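Local atomic coordinates of cellulose binding protein (Clavibacter michiganensis, PDB entry 4JJO), a protein that probably hydrolyses cellulose as the full-length enzyme, of which this chain is the expansin part, a polysaccharide-binding module associated with cell-wall loosening. Residues 6-11 with 76-81. Sequence-based numbering, arbitrary orientation.
Sequences RATHYS and HLDLSE
Arg6 to Tyr10 and His76 to Ser80 run as parallel neighbouring strands, their axes 38° apart, joined by alternating backbone bonds such as Leu77 N to Arg6 O (2.9 Å), Thr8 N to Leu77 O and Tyr10 N to Leu79 O. Alternation sends Arg6, Thr8, His76 and Asp78 to one face and Ala7, His9, Leu77 and Leu79 to the other. On the first face, Thr8 OG1 is gripped twice: it accepts from His76 NE2 (3.0 Å), sitting at the ring edge and almost in the imidazole plane, and donates to Asp78 OD1 (2.9 Å), meeting it from above the carboxylate plane. A chi1 of 48° turns OG1 toward the neighbouring strand, where both partners meet it. A threonine suits the site because one hydroxyl can accept and donate at once, linking the histidine to the aspartate. Beside them, one face of the Arg6 guanidinium covers His76 CB near its rim, the two flat groups turned 45° apart, while Asp78 OD2 rests 3.7 Å from Tyr10 CB. On the other face, small Ala7 leaves room for Leu79, whose CD1 touches Ala7 CB at 3.5 Å; Leu77 reaches Ile97 and Val54 in the interior. At the far end a water joins His9 ND1 (2.8 Å) to Glu81 OE2, and the His9 ring stacks on Phe90. Ser80, the N-cap of helix 81-87, uses its short hydroxyl to bond Ala83 N and Arg32 O. Such paired parallel strands, the second leading straight into a helix, belong to the six-stranded double-psi beta-barrel of the expansin N-terminal domain, and HLDLS resembles the HFDLS motif of plant expansins.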
loop_
_atom_site.group_PDB
_atom_site.type_symbol
_atom_site.label_atom_id
_atom_site.label_comp_id
_atom_site.label_asym_id
_atom_site.label_seq_id
_atom_site.Cartn_x
_atom_site.Cartn_y
_atom_site.Cartn_z
ATOM N N ARG A 6 3.812 0.910 21.156
ATOM C CA ARG A 6 2.567 0.370 21.684
ATOM C C ARG A 6 1.525 0.230 20.588
ATOM O O ARG A 6 1.648 0.831 19.522
ATOM C CB ARG A 6 2.039 1.299 22.775
ATOM C CG ARG A 6 1.833 2.733 22.300
ATOM C CD ARG A 6 1.720 3.706 23.464
ATOM N NE ARG A 6 1.342 5.044 23.020
ATOM C CZ ARG A 6 2.190 6.053 22.843
ATOM N NH1 ARG A 6 3.489 5.905 23.074
ATOM N NH2 ARG A 6 1.733 7.228 22.434
ATOM N N ALA A 7 0.500 -0.571 20.853
ATOM C CA ALA A 7 -0.609 -0.708 19.918
ATOM C C ALA A 7 -1.950 -0.599 20.622
ATOM O O ALA A 7 -2.133 -1.119 21.723
ATOM C CB ALA A 7 -0.520 -2.032 19.176
ATOM N N THR A 8 -2.873 0.107 19.979
ATOM C CA THR A 8 -4.284 0.065 20.332
ATOM C C THR A 8 -4.977 -0.608 19.154
ATOM O O THR A 8 -4.305 -1.079 18.236
ATOM C CB THR A 8 -4.860 1.474 20.569
ATOM O OG1 THR A 8 -4.479 2.338 19.492
ATOM C CG2 THR A 8 -4.343 2.053 21.885
ATOM N N HIS A 9 -6.303 -0.669 19.162
ATOM C CA HIS A 9 -7.004 -1.300 18.047
ATOM C C HIS A 9 -8.171 -0.481 17.514
ATOM O O HIS A 9 -8.758 0.328 18.231
ATOM C CB HIS A 9 -7.484 -2.700 18.434
ATOM C CG HIS A 9 -8.354 -2.731 19.651
ATOM N ND1 HIS A 9 -9.701 -2.430 19.614
ATOM C CD2 HIS A 9 -8.075 -3.042 20.937
ATOM C CE1 HIS A 9 -10.208 -2.551 20.825
ATOM N NE2 HIS A 9 -9.245 -2.922 21.649
ATOM N N TYR A 10 -8.488 -0.707 16.242
ATOM C CA TYR A 10 -9.632 -0.082 15.594
ATOM C C TYR A 10 -10.129 -1.015 14.498
ATOM O O TYR A 10 -9.580 -2.103 14.305
ATOM C CB TYR A 10 -9.247 1.278 15.007
ATOM C CG TYR A 10 -8.674 1.214 13.610
ATOM C CD1 TYR A 10 -9.319 1.832 12.548
ATOM C CD2 TYR A 10 -7.490 0.538 13.354
ATOM C CE1 TYR A 10 -8.800 1.782 11.272
ATOM C CE2 TYR A 10 -6.966 0.479 12.081
ATOM C CZ TYR A 10 -7.625 1.104 11.044
ATOM O OH TYR A 10 -7.108 1.056 9.771
ATOM N N SER A 11 -11.170 -0.605 13.784
ATOM C CA SER A 11 -11.713 -1.438 12.718
ATOM C C SER A 11 -12.189 -0.623 11.525
ATOM O O SER A 11 -12.849 0.403 11.681
ATOM C CB SER A 11 -12.875 -2.282 13.244
ATOM O OG SER A 11 -13.163 -3.345 12.353
ATOM N N HIS A 76 3.501 4.158 17.799
ATOM C CA HIS A 76 2.154 3.784 18.219
ATOM C C HIS A 76 1.326 3.328 17.023
ATOM O O HIS A 76 0.920 4.139 16.192
ATOM C CB HIS A 76 1.475 4.962 18.921
ATOM C CG HIS A 76 0.042 4.714 19.280
ATOM N ND1 HIS A 76 -0.741 5.663 19.907
ATOM C CD2 HIS A 76 -0.753 3.634 19.100
ATOM C CE1 HIS A 76 -1.950 5.174 20.099
ATOM N NE2 HIS A 76 -1.989 3.946 19.619
ATOM N N LEU A 77 1.081 2.024 16.946
ATOM C CA LEU A 77 0.283 1.455 15.869
ATOM C C LEU A 77 -1.179 1.342 16.269
ATOM O O LEU A 77 -1.502 1.058 17.421
ATOM C CB LEU A 77 0.790 0.061 15.496
ATOM C CG LEU A 77 2.212 -0.110 14.964
ATOM C CD1 LEU A 77 2.448 -1.578 14.648
ATOM C CD2 LEU A 77 2.450 0.745 13.734
ATOM N N ASP A 78 -2.064 1.561 15.305
ATOM C CA ASP A 78 -3.481 1.292 15.490
ATOM C C ASP A 78 -3.801 0.024 14.708
ATOM O O ASP A 78 -4.024 0.063 13.501
ATOM C CB ASP A 78 -4.324 2.471 14.997
ATOM C CG ASP A 78 -5.571 2.693 15.833
ATOM O OD1 ASP A 78 -5.722 2.024 16.876
ATOM O OD2 ASP A 78 -6.398 3.550 15.451
ATOM N N LEU A 79 -3.806 -1.106 15.408
ATOM C CA LEU A 79 -3.958 -2.406 14.769
ATOM C C LEU A 79 -5.415 -2.734 14.511
ATOM O O LEU A 79 -6.301 -2.255 15.212
ATOM C CB LEU A 79 -3.364 -3.503 15.653
ATOM C CG LEU A 79 -1.850 -3.510 15.849
ATOM C CD1 LEU A 79 -1.477 -4.531 16.908
ATOM C CD2 LEU A 79 -1.142 -3.813 14.541
ATOM N N SER A 80 -5.658 -3.556 13.496
ATOM C CA SER A 80 -6.972 -4.146 13.309
ATOM C C SER A 80 -7.298 -4.928 14.571
ATOM O O SER A 80 -6.398 -5.438 15.240
ATOM C CB SER A 80 -6.977 -5.087 12.105
ATOM O OG SER A 80 -6.048 -6.140 12.284
ATOM N N GLU A 81 -8.579 -5.016 14.900
ATOM C CA GLU A 81 -9.000 -5.789 16.058
ATOM C C GLU A 81 -8.415 -7.193 15.986
ATOM O O GLU A 81 -7.994 -7.752 16.998
ATOM C CB GLU A 81 -10.527 -5.856 16.129
ATOM C CG GLU A 81 -11.188 -4.532 16.478
ATOM C CD GLU A 81 -12.702 -4.615 16.471
ATOM O OE1 GLU A 81 -13.252 -5.554 15.857
ATOM O OE2 GLU A 81 -13.342 -3.736 17.082
HETATM O O HOH W 1 -11.666 -1.418 17.848
#